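Local coordinates for fusion protein of Nuclear RNA export factor 2 and Protein panoramix (Drosophila melanogaster, PDB 6IEW) that joins the TAP-C (UBA) domain of an adaptor in piRNA-guided cotranscriptional transposon silencing to the Panoramix segment that this domain recognises, at residues A[42-47]-A[75-80]. Residues are numbered along the deposited sequence; the frame is centred on the assembly and turned at random.
Sequences KLFIQK and SLAVAR
The CB of F44 points toward segment 75-80, and chi1 of 161°, with CG anti to the backbone N, carries the ring to A77 and V78; in V78, chi1 of 169° puts CG1 anti to the backbone N and leaves CG2 beside that N, where it meets the ring. This is helix-on-helix packing between the UBA-type TAP-C domain of Nxf2 and the Nxf2-interacting helix of Panoramix, pieces of two proteins joined in one engineered chain. The TAP-C domain mediates the interaction with Panx.

The ring arrives edge first, as its neighbours demonstrate: the carbonyl carbon of A77 lies in the ring plane, and A77 O and V78 N sit close to that plane. F44 CE2 comes to 3.8 Å from A77 O and 4.0 Å from V78 N, so one ring edge abuts the peptide unit linking the two residues. The contact is van der Waals in kind, with a peptide group at CE2 and methyls at CZ, burying 156 Å² in total. Of the residues that touch, F44 and A77 are buried, whereas V78 remains partly exposed.

Beyond these residues, F15 and T19 of helix 4-19, L21 and A81 also touch the F44 side chain, placing it where the domain core meets the Panoramix helix. Further along, I45 continues the interface onto E82 and L85, while R80 NH2 forms a salt bridge with E17 OE2 and R80 NE a hydrogen bond with V18 O. At the ring tip, F44 CZ is shared between two methyls, lying 3.9 Å from A77 CB and 4.1 Å from V78 CG2.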
loop_
_atom_site.group_PDB
_atom_site.type_symbol
_atom_site.label_atom_id
_atom_site.label_comp_id
_atom_site.label_asym_id
_atom_site.label_seq_id
_atom_site.Cartn_x
_atom_site.Cartn_y
_atom_site.Cartn_z
ATOM N N LYS A 42 0.397 -3.092 -6.938
ATOM C CA LYS A 42 -0.512 -3.387 -8.040
ATOM C C LYS A 42 -1.812 -3.995 -7.535
ATOM O O LYS A 42 -2.898 -3.682 -8.045
ATOM C CB LYS A 42 0.153 -4.343 -9.031
ATOM C CG LYS A 42 1.336 -3.761 -9.773
ATOM C CD LYS A 42 1.901 -4.782 -10.743
ATOM C CE LYS A 42 3.064 -4.207 -11.533
ATOM N NZ LYS A 42 3.647 -5.221 -12.458
ATOM N N LEU A 43 -1.720 -4.883 -6.545
ATOM C CA LEU A 43 -2.916 -5.511 -6.000
ATOM C C LEU A 43 -3.807 -4.491 -5.305
ATOM O O LEU A 43 -5.036 -4.546 -5.428
ATOM C CB LEU A 43 -2.511 -6.634 -5.045
ATOM C CG LEU A 43 -3.654 -7.402 -4.388
ATOM C CD1 LEU A 43 -4.570 -8.021 -5.434
ATOM C CD2 LEU A 43 -3.112 -8.470 -3.451
ATOM N N PHE A 44 -3.206 -3.548 -4.577
ATOM C CA PHE A 44 -3.981 -2.472 -3.964
ATOM C C PHE A 44 -4.746 -1.677 -5.016
ATOM O O PHE A 44 -5.935 -1.383 -4.846
ATOM C CB PHE A 44 -3.054 -1.552 -3.167
ATOM C CG PHE A 44 -3.644 -0.196 -2.879
ATOM C CD1 PHE A 44 -4.839 -0.070 -2.182
ATOM C CD2 PHE A 44 -2.998 0.954 -3.301
ATOM C CE1 PHE A 44 -5.379 1.180 -1.925
ATOM C CE2 PHE A 44 -3.526 2.203 -3.042
ATOM C CZ PHE A 44 -4.722 2.320 -2.359
ATOM N N ILE A 45 -4.073 -1.318 -6.110
ATOM C CA ILE A 45 -4.722 -0.532 -7.157
ATOM C C ILE A 45 -5.885 -1.302 -7.773
ATOM O O ILE A 45 -6.955 -0.736 -8.038
ATOM C CB ILE A 45 -3.682 -0.082 -8.199
ATOM C CG1 ILE A 45 -2.742 0.944 -7.570
ATOM C CG2 ILE A 45 -4.364 0.479 -9.440
ATOM C CD1 ILE A 45 -1.454 1.116 -8.320
ATOM N N GLN A 46 -5.704 -2.606 -7.994
ATOM C CA GLN A 46 -6.776 -3.413 -8.565
ATOM C C GLN A 46 -7.947 -3.533 -7.599
ATOM O O GLN A 46 -9.105 -3.326 -7.981
ATOM C CB GLN A 46 -6.251 -4.795 -8.947
ATOM C CG GLN A 46 -7.297 -5.667 -9.620
ATOM C CD GLN A 46 -7.751 -5.090 -10.944
ATOM O OE1 GLN A 46 -6.931 -4.768 -11.804
ATOM N NE2 GLN A 46 -9.059 -4.942 -11.110
ATOM N N LYS A 47 -7.661 -3.873 -6.336
ATOM C CA LYS A 47 -8.722 -3.965 -5.338
ATOM C C LYS A 47 -9.457 -2.640 -5.194
ATOM O O LYS A 47 -10.687 -2.613 -5.051
ATOM C CB LYS A 47 -8.133 -4.385 -3.993
ATOM C CG LYS A 47 -7.694 -5.835 -3.914
ATOM C CD LYS A 47 -6.929 -6.077 -2.614
ATOM C CE LYS A 47 -6.641 -7.551 -2.369
ATOM N NZ LYS A 47 -7.786 -8.260 -1.728
ATOM N N SER A 75 -7.728 8.989 -3.317
ATOM C CA SER A 75 -7.054 9.447 -4.527
ATOM C C SER A 75 -5.565 9.636 -4.288
ATOM O O SER A 75 -4.743 9.300 -5.150
ATOM C CB SER A 75 -7.677 10.751 -5.017
ATOM O OG SER A 75 -8.987 10.532 -5.505
ATOM N N LEU A 76 -5.199 10.178 -3.125
ATOM C CA LEU A 76 -3.785 10.372 -2.822
ATOM C C LEU A 76 -3.064 9.036 -2.685
ATOM O O LEU A 76 -1.929 8.886 -3.155
ATOM C CB LEU A 76 -3.634 11.205 -1.549
ATOM C CG LEU A 76 -2.205 11.482 -1.072
ATOM C CD1 LEU A 76 -1.388 12.195 -2.144
ATOM C CD2 LEU A 76 -2.222 12.294 0.216
ATOM N N ALA A 77 -3.712 8.056 -2.052
ATOM C CA ALA A 77 -3.097 6.745 -1.870
ATOM C C ALA A 77 -2.841 6.069 -3.210
ATOM O O ALA A 77 -1.764 5.510 -3.447
ATOM C CB ALA A 77 -4.009 5.870 -1.009
ATOM N N VAL A 78 -3.842 6.090 -4.090
ATOM C CA VAL A 78 -3.684 5.514 -5.421
ATOM C C VAL A 78 -2.569 6.223 -6.177
ATOM O O VAL A 78 -1.723 5.582 -6.814
ATOM C CB VAL A 78 -5.024 5.575 -6.177
ATOM C CG1 VAL A 78 -4.829 5.239 -7.655
ATOM C CG2 VAL A 78 -6.034 4.636 -5.534
ATOM N N ALA A 79 -2.540 7.556 -6.103
ATOM C CA ALA A 79 -1.530 8.320 -6.828
ATOM C C ALA A 79 -0.127 8.008 -6.324
ATOM O O ALA A 79 0.816 7.895 -7.119
ATOM C CB ALA A 79 -1.820 9.814 -6.700
ATOM N N ARG A 80 0.033 7.882 -5.006
ATOM C CA ARG A 80 1.340 7.541 -4.455
ATOM C C ARG A 80 1.765 6.144 -4.884
ATOM O O ARG A 80 2.920 5.933 -5.278
ATOM C CB ARG A 80 1.315 7.655 -2.928
ATOM C CG ARG A 80 1.309 9.086 -2.426
ATOM C CD ARG A 80 0.946 9.186 -0.950
ATOM N NE ARG A 80 1.872 8.467 -0.078
ATOM C CZ ARG A 80 2.913 9.025 0.536
ATOM N NH1 ARG A 80 3.176 10.316 0.371
ATOM N NH2 ARG A 80 3.687 8.292 1.324
#